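Local coordinates for PKS_KS domain-containing protein (Photorhabdus luminescens subsp. laumondii, PDB 6SMO) that probably acts as a 3-oxoacyl-[acyl-carrier-protein] synthase of the thiolase-like superfamily and holds a polyketide-like oxo-dodecanal chain in its pocket, at residues 377-382 / 421-426; 251-256 / 399-404; 26-31 / 270-275. One frame throughout, in Å; residues are numbered along the deposited sequence.

How the contacts relate
From the N terminus, the chain enters strand 29-37, and contact 3 closes the first large loop when 270-275 returns beside 26-31, some 240 residues on. Inside that loop lies 251-256, which pairs with 399-404 in contact 2; contacts 2 and 3 therefore cross. Contact 1 opens after contact 3 has closed, with helix 372-388 laid along strand 420-427, and it crosses contact 2 because 399-404 falls between its two segments. Contacts 1 and 3 both reach the large mixed sheet, their centres about 19 Å apart. Contact 2 joins two peripheral loops on the other side of the chain's centre from contact 3, about 40 Å between centres.

Contact 1 of 3, residues 377-382 / 421-426; sequences IESVAL and ALKLSS
Glu378 and Lys423 form the ionic part of this contact, in which 377-382, on helix 372-388, runs nearly antiparallel to 421-426, with a closest axis approach of 10.1 Å at an angle of 172°. Their side chains cross at about a right angle, and Lys423 NZ meets Glu378 OE1 in a salt bridge of 3.3 Å whose hydrogen bond is weak. Water 1 spans the same pair, donating to Glu378 OE1 at 2.9 Å and accepting from Lys423 NZ. Lys423 NZ also donates to Ser425 OG, 3.1 Å away.

The apolar contacts lie nearer the start of the strand. Leu382, with CG anti to its backbone N (chi1 173°), divides its methyls: CD1 meets Ala421 CB at 3.8 Å, and CD2 rests on Lys423 CB at 3.7 Å. Ser379 OG approaches Lys423 CG but is bonded to Asn375 O.

Bends at chi2 and chi4 of Lys423 lay its aliphatic part against the helix and bring its amine to the carboxylate. The amine is thus gripped by Glu378 OE1, Ser425 OG and the water, while Glu378 OE2 goes to Lys364, which fixes this buried side chain about 10 Å from the bound oxo-dodecanal.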
ATOM      1  N   ILE B 377      -3.806  15.298   1.845  1.00 29.86           N
ATOM      2  CA  ILE B 377      -4.202  16.542   2.578  1.00 30.14           C
ATOM      3  C   ILE B 377      -3.127  17.613   2.342  1.00 30.47           C
ATOM      4  O   ILE B 377      -3.501  18.776   2.091  1.00 30.73           O
ATOM      5  CB  ILE B 377      -4.434  16.264   4.080  1.00 29.81           C
ATOM      6  CG1 ILE B 377      -5.606  15.306   4.309  1.00 29.62           C
ATOM      7  CG2 ILE B 377      -4.629  17.564   4.849  1.00 29.80           C
ATOM      8  CD1 ILE B 377      -5.585  14.616   5.653  1.00 29.62           C
ATOM      9  N   GLU B 378      -1.847  17.232   2.421  1.00 30.90           N
ATOM     10  CA  GLU B 378      -0.683  18.124   2.160  1.00 31.21           C
ATOM     11  C   GLU B 378      -0.636  18.495   0.672  1.00 30.96           C
ATOM     12  O   GLU B 378      -0.205  19.621   0.366  1.00 31.31           O
ATOM     13  CB  GLU B 378       0.624  17.455   2.589  1.00 31.98           C
ATOM     14  CG  GLU B 378       0.821  17.408   4.092  1.00 32.88           C
ATOM     15  CD  GLU B 378       1.897  16.442   4.560  1.00 33.79           C
ATOM     16  OE1 GLU B 378       2.954  16.366   3.900  1.00 35.11           O
ATOM     17  OE2 GLU B 378       1.673  15.762   5.584  1.00 34.21           O
ATOM     18  N   SER B 379      -1.044  17.577  -0.212  1.00 30.57           N
ATOM     19  CA  SER B 379      -1.144  17.790  -1.682  1.00 30.46           C
ATOM     20  C   SER B 379      -2.258  18.798  -1.996  1.00 30.57           C
ATOM     21  O   SER B 379      -2.074  19.597  -2.934  1.00 31.18           O
ATOM     22  CB  SER B 379      -1.350  16.491  -2.425  1.00 30.31           C
ATOM     23  OG  SER B 379      -0.123  15.792  -2.574  1.00 30.20           O
ATOM     24  N   VAL B 380      -3.369  18.755  -1.250  1.00 30.31           N
ATOM     25  CA  VAL B 380      -4.484  19.746  -1.350  1.00 30.24           C
ATOM     26  C   VAL B 380      -3.960  21.108  -0.877  1.00 30.47           C
ATOM     27  O   VAL B 380      -4.202  22.109  -1.580  1.00 30.74           O
ATOM     28  CB  VAL B 380      -5.727  19.304  -0.549  1.00 29.92           C
ATOM     29  CG1 VAL B 380      -6.726  20.438  -0.368  1.00 29.90           C
ATOM     30  CG2 VAL B 380      -6.408  18.100  -1.184  1.00 29.89           C
ATOM     31  N   ALA B 381      -3.274  21.132   0.271  1.00 30.73           N
ATOM     32  CA  ALA B 381      -2.659  22.337   0.879  1.00 31.32           C
ATOM     33  C   ALA B 381      -1.621  22.934  -0.078  1.00 31.56           C
ATOM     34  O   ALA B 381      -1.578  24.172  -0.209  1.00 32.01           O
ATOM     35  CB  ALA B 381      -2.038  21.985   2.209  1.00 31.22           C
ATOM     36  N   LEU B 382      -0.819  22.075  -0.717  1.00 31.61           N
ATOM     37  CA  LEU B 382       0.244  22.459  -1.686  1.00 31.57           C
ATOM     38  C   LEU B 382      -0.379  23.194  -2.879  1.00 31.77           C
ATOM     39  O   LEU B 382       0.196  24.215  -3.308  1.00 31.62           O
ATOM     40  CB  LEU B 382       0.989  21.196  -2.133  1.00 31.84           C
ATOM     41  CG  LEU B 382       2.006  21.379  -3.260  1.00 32.11           C
ATOM     42  CD1 LEU B 382       3.000  22.482  -2.936  1.00 32.26           C
ATOM     43  CD2 LEU B 382       2.740  20.077  -3.535  1.00 32.46           C
ATOM     44  N   ALA B 421       7.453  23.493  -7.194  1.00 35.03           N
ATOM     45  CA  ALA B 421       7.259  22.954  -5.827  1.00 34.55           C
ATOM     46  C   ALA B 421       7.585  21.457  -5.803  1.00 34.09           C
ATOM     47  O   ALA B 421       7.219  20.753  -6.765  1.00 33.70           O
ATOM     48  CB  ALA B 421       5.846  23.217  -5.368  1.00 34.52           C
ATOM     49  N   LEU B 422       8.253  21.003  -4.739  1.00 34.04           N
ATOM     50  CA  LEU B 422       8.515  19.568  -4.438  1.00 34.11           C
ATOM     51  C   LEU B 422       7.590  19.123  -3.300  1.00 33.85           C
ATOM     52  O   LEU B 422       7.230  19.973  -2.463  1.00 33.94           O
ATOM     53  CB  LEU B 422       9.986  19.384  -4.054  1.00 34.52           C
ATOM     54  CG  LEU B 422      10.899  18.822  -5.143  1.00 34.79           C
ATOM     55  CD1 LEU B 422      10.782  19.618  -6.435  1.00 35.26           C
ATOM     56  CD2 LEU B 422      12.342  18.797  -4.665  1.00 35.08           C
ATOM     57  N   LYS B 423       7.232  17.837  -3.282  1.00 33.71           N
ATOM     58  CA  LYS B 423       6.346  17.215  -2.263  1.00 33.46           C
ATOM     59  C   LYS B 423       6.912  15.841  -1.897  1.00 33.44           C
ATOM     60  O   LYS B 423       6.741  14.903  -2.698  1.00 33.43           O
ATOM     61  CB  LYS B 423       4.915  17.120  -2.802  1.00 33.50           C
ATOM     62  CG  LYS B 423       3.939  16.311  -1.957  1.00 33.47           C
ATOM     63  CD  LYS B 423       3.597  16.956  -0.632  1.00 33.34           C
ATOM     64  CE  LYS B 423       3.056  15.971   0.381  1.00 33.40           C
ATOM     65  NZ  LYS B 423       4.138  15.186   1.022  1.00 33.63           N
ATOM     66  N   LEU B 424       7.559  15.743  -0.733  1.00 33.79           N
ATOM     67  CA  LEU B 424       8.259  14.522  -0.250  1.00 34.12           C
ATOM     68  C   LEU B 424       7.306  13.719   0.643  1.00 34.26           C
ATOM     69  O   LEU B 424       6.661  14.332   1.516  1.00 34.16           O
ATOM     70  CB  LEU B 424       9.520  14.937   0.516  1.00 34.53           C
ATOM     71  CG  LEU B 424      10.725  15.351  -0.332  1.00 34.90           C
ATOM     72  CD1 LEU B 424      10.330  16.290  -1.463  1.00 34.84           C
ATOM     73  CD2 LEU B 424      11.793  15.997   0.536  1.00 35.18           C
ATOM     74  N   SER B 425       7.220  12.403   0.418  1.00 34.35           N
ATOM     75  CA  SER B 425       6.440  11.443   1.243  1.00 34.46           C
ATOM     76  C   SER B 425       7.292  10.207   1.551  1.00 34.70           C
ATOM     77  O   SER B 425       8.119   9.826   0.700  1.00 34.92           O
ATOM     78  CB  SER B 425       5.144  11.064   0.574  1.00 34.40           C
ATOM     79  OG  SER B 425       4.230  12.150   0.595  1.00 34.52           O
ATOM     80  N   SER B 426       7.084   9.615   2.730  1.00 34.78           N
ATOM     81  CA  SER B 426       7.801   8.420   3.243  1.00 35.22           C
ATOM     82  C   SER B 426       6.823   7.536   4.022  1.00 35.51           C
ATOM     83  O   SER B 426       5.917   8.091   4.675  1.00 36.25           O
ATOM     84  CB  SER B 426       8.978   8.816   4.096  1.00 35.54           C
ATOM     85  OG  SER B 426       9.981   9.450   3.316  1.00 35.98           O
TER
HETATM   86  O   HOH W   1       3.202  13.448   3.559  1.00 24.04           O

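Contact 2 of 3, residues 251-256 / 399-404; sequences FSLERD and TPDPDC
Thr399 is held by Glu254 through both carboxylate oxygens. The hydroxyl Thr399 OG1 donates to Glu254 OE2 at 2.6 Å, reaching it on the syn side and somewhat out of the carboxylate plane. The backbone Thr399 N donates to Glu254 OE1 at 3.3 Å, where the syn lone pair is used, and has a weaker bond to OE2. A bend at chi2 (87°) folds the Glu254 carboxylate back across the threonine. The carbonyl of the same threonine is also engaged: Leu253 N donates to Thr399 O at 3.1 Å, nearly straight at 164°, so one residue uses its amide, hydroxyl and carbonyl.

Arg255 makes the second polar centre. Its NH1 reaches Asp401 OD2 at 3.2 Å in a salt bridge that comes from above the carboxylate plane, the two flat groups being 48° apart. The same nitrogen gives a 2.8 Å bond to Ser252 O, which lies close to the guanidinium plane and belongs to the type I turn from Ser252 to Arg255. NE and NH2 are taken by Thr336 O and Ala337 O, at the start of helix 337-350. Asp401 OD1 accepts from Asp403 N at 2.9 Å, an Asx turn that leaves OD2 to the arginine.

Leu253 CD2 touches Thr399 CG2 at 4.0 Å, its CD1 lies beside the Asp401 carboxylate, and Cys404 SG lies at the edge of the Phe251 ring, which also stacks with Tyr408.

With Arg255 NH1 bridging a turn carbonyl and a carboxylate, and its other nitrogens occupied by carbonyls, the loops between helix 224-233 and strand 263-271 and between strands 390-391 and 414-415 are joined by directional bonds rather than by regular strand pairing. The neighbouring positive charge would probably favour an ionised Asp401.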
ATOM      1  N   PHE B 251      11.222  19.185  12.870  1.00 40.29           N
ATOM      2  CA  PHE B 251      12.566  19.809  12.716  1.00 40.04           C
ATOM      3  C   PHE B 251      13.021  20.470  14.026  1.00 40.72           C
ATOM      4  O   PHE B 251      14.096  21.107  14.019  1.00 40.89           O
ATOM      5  CB  PHE B 251      12.574  20.809  11.555  1.00 39.48           C
ATOM      6  CG  PHE B 251      12.034  20.265  10.257  1.00 39.13           C
ATOM      7  CD1 PHE B 251      12.743  19.313   9.538  1.00 39.12           C
ATOM      8  CD2 PHE B 251      10.816  20.700   9.754  1.00 38.74           C
ATOM      9  CE1 PHE B 251      12.246  18.810   8.346  1.00 39.04           C
ATOM     10  CE2 PHE B 251      10.322  20.196   8.561  1.00 38.50           C
ATOM     11  CZ  PHE B 251      11.036  19.252   7.859  1.00 38.74           C
ATOM     12  N   SER B 252      12.257  20.309  15.113  1.00 40.96           N
ATOM     13  CA  SER B 252      12.590  20.816  16.470  1.00 41.94           C
ATOM     14  C   SER B 252      13.441  19.774  17.205  1.00 42.48           C
ATOM     15  O   SER B 252      13.292  18.573  16.907  1.00 41.95           O
ATOM     16  CB  SER B 252      11.349  21.155  17.253  1.00 42.24           C
ATOM     17  OG  SER B 252      10.610  22.184  16.612  1.00 42.53           O
ATOM     18  N   LEU B 253      14.285  20.228  18.136  1.00 42.97           N
ATOM     19  CA  LEU B 253      15.225  19.379  18.919  1.00 43.44           C
ATOM     20  C   LEU B 253      14.447  18.534  19.940  1.00 43.26           C
ATOM     21  O   LEU B 253      14.998  17.511  20.390  1.00 43.49           O
ATOM     22  CB  LEU B 253      16.253  20.290  19.600  1.00 44.19           C
ATOM     23  CG  LEU B 253      17.391  19.595  20.352  1.00 45.00           C
ATOM     24  CD1 LEU B 253      18.074  18.541  19.492  1.00 45.01           C
ATOM     25  CD2 LEU B 253      18.410  20.615  20.839  1.00 45.29           C
ATOM     26  N   GLU B 254      13.213  18.934  20.278  1.00 43.22           N
ATOM     27  CA  GLU B 254      12.367  18.291  21.322  1.00 43.23           C
ATOM     28  C   GLU B 254      11.605  17.081  20.761  1.00 41.97           C
ATOM     29  O   GLU B 254      11.135  16.269  21.580  1.00 42.48           O
ATOM     30  CB  GLU B 254      11.362  19.291  21.903  1.00 44.07           C
ATOM     31  CG  GLU B 254      11.980  20.317  22.837  1.00 45.02           C
ATOM     32  CD  GLU B 254      12.540  21.562  22.169  1.00 45.24           C
ATOM     33  OE1 GLU B 254      12.715  21.549  20.933  1.00 45.09           O
ATOM     34  OE2 GLU B 254      12.795  22.546  22.889  1.00 46.53           O
ATOM     35  N   ARG B 255      11.472  16.965  19.433  1.00 40.60           N
ATOM     36  CA  ARG B 255      10.600  15.960  18.757  1.00 40.14           C
ATOM     37  C   ARG B 255      10.990  14.541  19.198  1.00 40.53           C
ATOM     38  O   ARG B 255      12.202  14.282  19.347  1.00 40.68           O
ATOM     39  CB  ARG B 255      10.677  16.117  17.235  1.00 39.29           C
ATOM     40  CG  ARG B 255      11.979  15.648  16.601  1.00 38.95           C
ATOM     41  CD  ARG B 255      12.025  15.989  15.124  1.00 38.67           C
ATOM     42  NE  ARG B 255      13.181  15.417  14.443  1.00 38.52           N
ATOM     43  CZ  ARG B 255      14.401  15.954  14.401  1.00 38.40           C
ATOM     44  NH1 ARG B 255      14.658  17.101  15.009  1.00 38.14           N
ATOM     45  NH2 ARG B 255      15.367  15.335  13.744  1.00 38.22           N
ATOM     46  N   ASP B 256       9.995  13.666  19.398  1.00 40.98           N
ATOM     47  CA  ASP B 256      10.181  12.276  19.899  1.00 41.52           C
ATOM     48  C   ASP B 256       9.166  11.303  19.278  1.00 41.16           C
ATOM     49  O   ASP B 256       9.061  10.174  19.800  1.00 41.41           O
ATOM     50  CB  ASP B 256      10.064  12.236  21.426  1.00 42.72           C
ATOM     51  CG  ASP B 256       8.682  12.598  21.944  1.00 43.06           C
ATOM     52  OD1 ASP B 256       8.077  13.540  21.396  1.00 43.43           O
ATOM     53  OD2 ASP B 256       8.215  11.927  22.884  1.00 44.58           O
ATOM     54  N   THR B 399      13.209  24.700  20.259  1.00 48.00           N
ATOM     55  CA  THR B 399      14.692  24.791  20.180  1.00 48.78           C
ATOM     56  C   THR B 399      15.144  24.320  18.800  1.00 48.80           C
ATOM     57  O   THR B 399      14.761  23.237  18.363  1.00 49.06           O
ATOM     58  CB  THR B 399      15.365  23.976  21.293  1.00 49.01           C
ATOM     59  OG1 THR B 399      14.715  24.277  22.528  1.00 49.65           O
ATOM     60  CG2 THR B 399      16.844  24.262  21.420  1.00 49.40           C
ATOM     61  N   PRO B 400      15.964  25.113  18.069  1.00 49.42           N
ATOM     62  CA  PRO B 400      16.467  24.696  16.760  1.00 49.29           C
ATOM     63  C   PRO B 400      17.499  23.562  16.872  1.00 49.73           C
ATOM     64  O   PRO B 400      18.400  23.671  17.684  1.00 49.45           O
ATOM     65  CB  PRO B 400      17.106  25.972  16.189  1.00 49.42           C
ATOM     66  CG  PRO B 400      17.497  26.775  17.413  1.00 49.42           C
ATOM     67  CD  PRO B 400      16.446  26.450  18.456  1.00 49.35           C
ATOM     68  N   ASP B 401      17.329  22.509  16.067  1.00 49.79           N
ATOM     69  CA  ASP B 401      18.239  21.334  16.001  1.00 50.70           C
ATOM     70  C   ASP B 401      19.475  21.726  15.193  1.00 51.20           C
ATOM     71  O   ASP B 401      19.343  22.301  14.115  1.00 50.91           O
ATOM     72  CB  ASP B 401      17.526  20.123  15.391  1.00 50.51           C
ATOM     73  CG  ASP B 401      18.212  18.791  15.646  1.00 50.69           C
ATOM     74  OD1 ASP B 401      19.419  18.683  15.351  1.00 50.98           O
ATOM     75  OD2 ASP B 401      17.531  17.869  16.136  1.00 51.48           O
ATOM     76  N   PRO B 402      20.707  21.448  15.681  1.00 51.89           N
ATOM     77  CA  PRO B 402      21.919  21.753  14.916  1.00 51.56           C
ATOM     78  C   PRO B 402      22.034  20.962  13.601  1.00 50.72           C
ATOM     79  O   PRO B 402      22.611  21.487  12.667  1.00 50.10           O
ATOM     80  CB  PRO B 402      23.067  21.393  15.875  1.00 52.49           C
ATOM     81  CG  PRO B 402      22.452  20.419  16.858  1.00 52.86           C
ATOM     82  CD  PRO B 402      21.009  20.855  16.994  1.00 52.52           C
ATOM     83  N   ASP B 403      21.484  19.742  13.557  1.00 50.55           N
ATOM     84  CA  ASP B 403      21.514  18.843  12.369  1.00 50.12           C
ATOM     85  C   ASP B 403      20.534  19.363  11.310  1.00 49.49           C
ATOM     86  O   ASP B 403      20.935  19.450  10.131  1.00 50.86           O
ATOM     87  CB  ASP B 403      21.197  17.395  12.752  1.00 49.81           C
ATOM     88  CG  ASP B 403      22.210  16.766  13.694  1.00 50.22           C
ATOM     89  OD1 ASP B 403      23.396  17.146  13.621  1.00 49.93           O
ATOM     90  OD2 ASP B 403      21.803  15.898  14.494  1.00 50.56           O
ATOM     91  N   CYS B 404      19.300  19.676  11.717  1.00 48.46           N
ATOM     92  CA  CYS B 404      18.243  20.294  10.868  1.00 47.09           C
ATOM     93  C   CYS B 404      18.419  21.818  10.873  1.00 46.80           C
ATOM     94  O   CYS B 404      17.842  22.475  11.765  1.00 47.60           O
ATOM     95  CB  CYS B 404      16.850  19.918  11.366  1.00 46.38           C
ATOM     96  SG  CYS B 404      16.534  18.135  11.365  1.00 45.09           S
TER

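Contact 3 of 3, residues 26-31 / 270-275; sequences PRRVVV and ESYEHA
An antiparallel pairing of strands 29-37 and 263-271 ends here, where the latter strand passes directly into helix 272-277. Val30 and Glu270 are a hydrogen-bonded pair: Val30 N donates to Glu270 O and Glu270 N to Val30 O, both at 3.0 Å. Val29 and Ser271, the adjoining pair, are non-hydrogen-bonded, and Ser271 takes the N-cap position of the helix. One further backbone bond, less straight at 142°, ties the first helical residue to the loop just before strand 29-37: Tyr272 N donates to Arg28 O at 3.1 Å.

The side chains of Arg28 and Tyr272 lie alongside each other and point the same way. Arg28 makes an off-centre cation-pi contact, CZ 4.4 Å from the Tyr272 ring centroid, with guanidinium and ring planes 53° apart and NH2 closest to Tyr272 CE2. Val30 CG1 touches Tyr272 CD1 at 3.8 Å, and Val30 CG2 meets Ala275 CB. Tyr272 CG is anti to its backbone N (chi1 -173°), which brings the CD1 side of the ring to Val30 and the CD2 and CE2 side to Arg28. The NH2 of Arg27 comes within 2.9 Å of Ser271 OG and is salt-bridged to Asp211.

Glu270 OE1 accepts from His274 ND1 at 2.9 Å, one turn into the helix, while OE2 is shared by Thr32 and Arg278. On the other side of the strands, Val29 packs on Met202 and Ile205 of helix 193-206, and its backbone pairs with Leu286 of strand 284-293, placing strand 29-37 between that strand and 263-271.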
ATOM      1  N   PRO B  26       2.614  12.476 -25.168  1.00 57.34           N
ATOM      2  CA  PRO B  26       2.486  12.700 -23.725  1.00 55.10           C
ATOM      3  C   PRO B  26       1.816  14.046 -23.408  1.00 53.43           C
ATOM      4  O   PRO B  26       2.212  15.045 -23.983  1.00 54.20           O
ATOM      5  CB  PRO B  26       3.929  12.662 -23.193  1.00 55.48           C
ATOM      6  CG  PRO B  26       4.795  12.854 -24.420  1.00 56.57           C
ATOM      7  CD  PRO B  26       4.013  12.232 -25.558  1.00 57.40           C
ATOM      8  N   ARG B  27       0.828  14.030 -22.507  1.00 50.77           N
ATOM      9  CA  ARG B  27      -0.049  15.187 -22.177  1.00 49.51           C
ATOM     10  C   ARG B  27       0.280  15.698 -20.769  1.00 46.66           C
ATOM     11  O   ARG B  27       0.679  14.879 -19.916  1.00 46.37           O
ATOM     12  CB  ARG B  27      -1.520  14.774 -22.278  1.00 50.40           C
ATOM     13  CG  ARG B  27      -1.936  14.291 -23.660  1.00 51.51           C
ATOM     14  CD  ARG B  27      -3.195  13.447 -23.628  1.00 52.74           C
ATOM     15  NE  ARG B  27      -4.403  14.247 -23.469  1.00 54.05           N
ATOM     16  CZ  ARG B  27      -5.616  13.757 -23.214  1.00 55.47           C
ATOM     17  NH1 ARG B  27      -5.799  12.454 -23.074  1.00 55.96           N
ATOM     18  NH2 ARG B  27      -6.644  14.578 -23.092  1.00 56.01           N
ATOM     19  N   ARG B  28       0.109  17.005 -20.545  1.00 44.01           N
ATOM     20  CA  ARG B  28       0.322  17.671 -19.232  1.00 42.14           C
ATOM     21  C   ARG B  28      -0.897  17.415 -18.338  1.00 39.93           C
ATOM     22  O   ARG B  28      -2.031  17.441 -18.859  1.00 39.17           O
ATOM     23  CB  ARG B  28       0.571  19.171 -19.417  1.00 42.63           C
ATOM     24  CG  ARG B  28       1.964  19.507 -19.930  1.00 43.24           C
ATOM     25  CD  ARG B  28       2.260  20.994 -19.878  1.00 43.58           C
ATOM     26  NE  ARG B  28       1.622  21.729 -20.962  1.00 44.12           N
ATOM     27  CZ  ARG B  28       1.741  23.039 -21.168  1.00 44.27           C
ATOM     28  NH1 ARG B  28       2.478  23.783 -20.357  1.00 43.67           N
ATOM     29  NH2 ARG B  28       1.119  23.604 -22.189  1.00 44.92           N
ATOM     30  N   VAL B  29      -0.657  17.178 -17.044  1.00 38.02           N
ATOM     31  CA  VAL B  29      -1.696  16.900 -16.007  1.00 37.01           C
ATOM     32  C   VAL B  29      -1.842  18.147 -15.128  1.00 36.11           C
ATOM     33  O   VAL B  29      -0.803  18.709 -14.728  1.00 35.42           O
ATOM     34  CB  VAL B  29      -1.327  15.657 -15.172  1.00 36.70           C
ATOM     35  CG1 VAL B  29      -2.427  15.285 -14.189  1.00 36.74           C
ATOM     36  CG2 VAL B  29      -0.977  14.468 -16.052  1.00 36.62           C
ATOM     37  N   VAL B  30      -3.083  18.553 -14.836  1.00 35.51           N
ATOM     38  CA  VAL B  30      -3.405  19.771 -14.031  1.00 35.15           C
ATOM     39  C   VAL B  30      -4.474  19.430 -12.987  1.00 34.67           C
ATOM     40  O   VAL B  30      -5.331  18.568 -13.265  1.00 34.34           O
ATOM     41  CB  VAL B  30      -3.848  20.945 -14.927  1.00 35.44           C
ATOM     42  CG1 VAL B  30      -2.674  21.542 -15.686  1.00 35.64           C
ATOM     43  CG2 VAL B  30      -4.966  20.554 -15.884  1.00 35.39           C
ATOM     44  N   VAL B  31      -4.414  20.103 -11.833  1.00 34.38           N
ATOM     45  CA  VAL B  31      -5.380  19.967 -10.702  1.00 34.29           C
ATOM     46  C   VAL B  31      -6.481  21.017 -10.895  1.00 34.11           C
ATOM     47  O   VAL B  31      -6.157  22.220 -10.846  1.00 33.85           O
ATOM     48  CB  VAL B  31      -4.682  20.130  -9.338  1.00 34.34           C
ATOM     49  CG1 VAL B  31      -5.622  19.810  -8.183  1.00 34.46           C
ATOM     50  CG2 VAL B  31      -3.415  19.295  -9.239  1.00 34.17           C
ATOM     51  N   GLU B 270      -6.890  16.183 -14.279  1.00 37.70           N
ATOM     52  CA  GLU B 270      -7.355  15.991 -15.679  1.00 38.90           C
ATOM     53  C   GLU B 270      -6.346  16.600 -16.659  1.00 39.37           C
ATOM     54  O   GLU B 270      -5.434  17.324 -16.213  1.00 38.65           O
ATOM     55  CB  GLU B 270      -8.763  16.558 -15.874  1.00 39.76           C
ATOM     56  CG  GLU B 270      -8.925  18.017 -15.487  1.00 40.05           C
ATOM     57  CD  GLU B 270     -10.337  18.541 -15.697  1.00 40.85           C
ATOM     58  OE1 GLU B 270     -10.735  18.718 -16.865  1.00 41.05           O
ATOM     59  OE2 GLU B 270     -11.042  18.755 -14.691  1.00 41.05           O
ATOM     60  N   SER B 271      -6.514  16.283 -17.946  1.00 40.36           N
ATOM     61  CA  SER B 271      -5.670  16.744 -19.080  1.00 41.77           C
ATOM     62  C   SER B 271      -5.735  18.271 -19.191  1.00 42.76           C
ATOM     63  O   SER B 271      -6.798  18.843 -18.876  1.00 42.64           O
ATOM     64  CB  SER B 271      -6.098  16.080 -20.364  1.00 42.49           C
ATOM     65  OG  SER B 271      -5.305  16.516 -21.457  1.00 43.50           O
ATOM     66  N   TYR B 272      -4.636  18.897 -19.626  1.00 44.10           N
ATOM     67  CA  TYR B 272      -4.514  20.364 -19.838  1.00 45.71           C
ATOM     68  C   TYR B 272      -5.475  20.799 -20.951  1.00 46.20           C
ATOM     69  O   TYR B 272      -6.125  21.853 -20.799  1.00 45.58           O
ATOM     70  CB  TYR B 272      -3.066  20.743 -20.163  1.00 46.85           C
ATOM     71  CG  TYR B 272      -2.807  22.227 -20.242  1.00 48.75           C
ATOM     72  CD1 TYR B 272      -3.027  23.049 -19.148  1.00 48.96           C
ATOM     73  CD2 TYR B 272      -2.331  22.813 -21.403  1.00 50.28           C
ATOM     74  CE1 TYR B 272      -2.792  24.413 -19.207  1.00 50.48           C
ATOM     75  CE2 TYR B 272      -2.088  24.175 -21.480  1.00 51.59           C
ATOM     76  CZ  TYR B 272      -2.319  24.979 -20.378  1.00 51.40           C
ATOM     77  OH  TYR B 272      -2.082  26.322 -20.447  1.00 53.25           O
ATOM     78  N   GLU B 273      -5.567  20.004 -22.024  1.00 46.72           N
ATOM     79  CA  GLU B 273      -6.447  20.261 -23.197  1.00 47.94           C
ATOM     80  C   GLU B 273      -7.917  20.133 -22.778  1.00 46.83           C
ATOM     81  O   GLU B 273      -8.721  20.993 -23.193  1.00 46.88           O
ATOM     82  CB  GLU B 273      -6.123  19.296 -24.341  1.00 49.36           C
ATOM     83  CG  GLU B 273      -4.740  19.498 -24.938  1.00 51.15           C
ATOM     84  CD  GLU B 273      -4.533  20.828 -25.644  1.00 52.37           C
ATOM     85  OE1 GLU B 273      -3.502  21.481 -25.383  1.00 53.07           O
ATOM     86  OE2 GLU B 273      -5.400  21.206 -26.458  1.00 54.13           O
ATOM     87  N   HIS B 274      -8.249  19.106 -21.987  1.00 45.17           N
ATOM     88  CA  HIS B 274      -9.627  18.798 -21.512  1.00 44.94           C
ATOM     89  C   HIS B 274     -10.144  19.927 -20.612  1.00 45.34           C
ATOM     90  O   HIS B 274     -11.339  20.266 -20.723  1.00 44.69           O
ATOM     91  CB  HIS B 274      -9.665  17.445 -20.789  1.00 44.07           C
ATOM     92  CG  HIS B 274     -11.044  16.984 -20.453  1.00 43.76           C
ATOM     93  ND1 HIS B 274     -11.660  17.301 -19.258  1.00 43.11           N
ATOM     94  CD2 HIS B 274     -11.932  16.241 -21.151  1.00 43.59           C
ATOM     95  CE1 HIS B 274     -12.865  16.770 -19.232  1.00 42.85           C
ATOM     96  NE2 HIS B 274     -13.056  16.113 -20.381  1.00 43.03           N
ATOM     97  N   ALA B 275      -9.278  20.472 -19.750  1.00 46.03           N
ATOM     98  CA  ALA B 275      -9.599  21.542 -18.776  1.00 46.77           C
ATOM     99  C   ALA B 275      -9.861  22.866 -19.506  1.00 48.04           C
ATOM    100  O   ALA B 275     -10.802  23.579 -19.105  1.00 48.80           O
ATOM    101  CB  ALA B 275      -8.480  21.680 -17.771  1.00 46.31           C
TER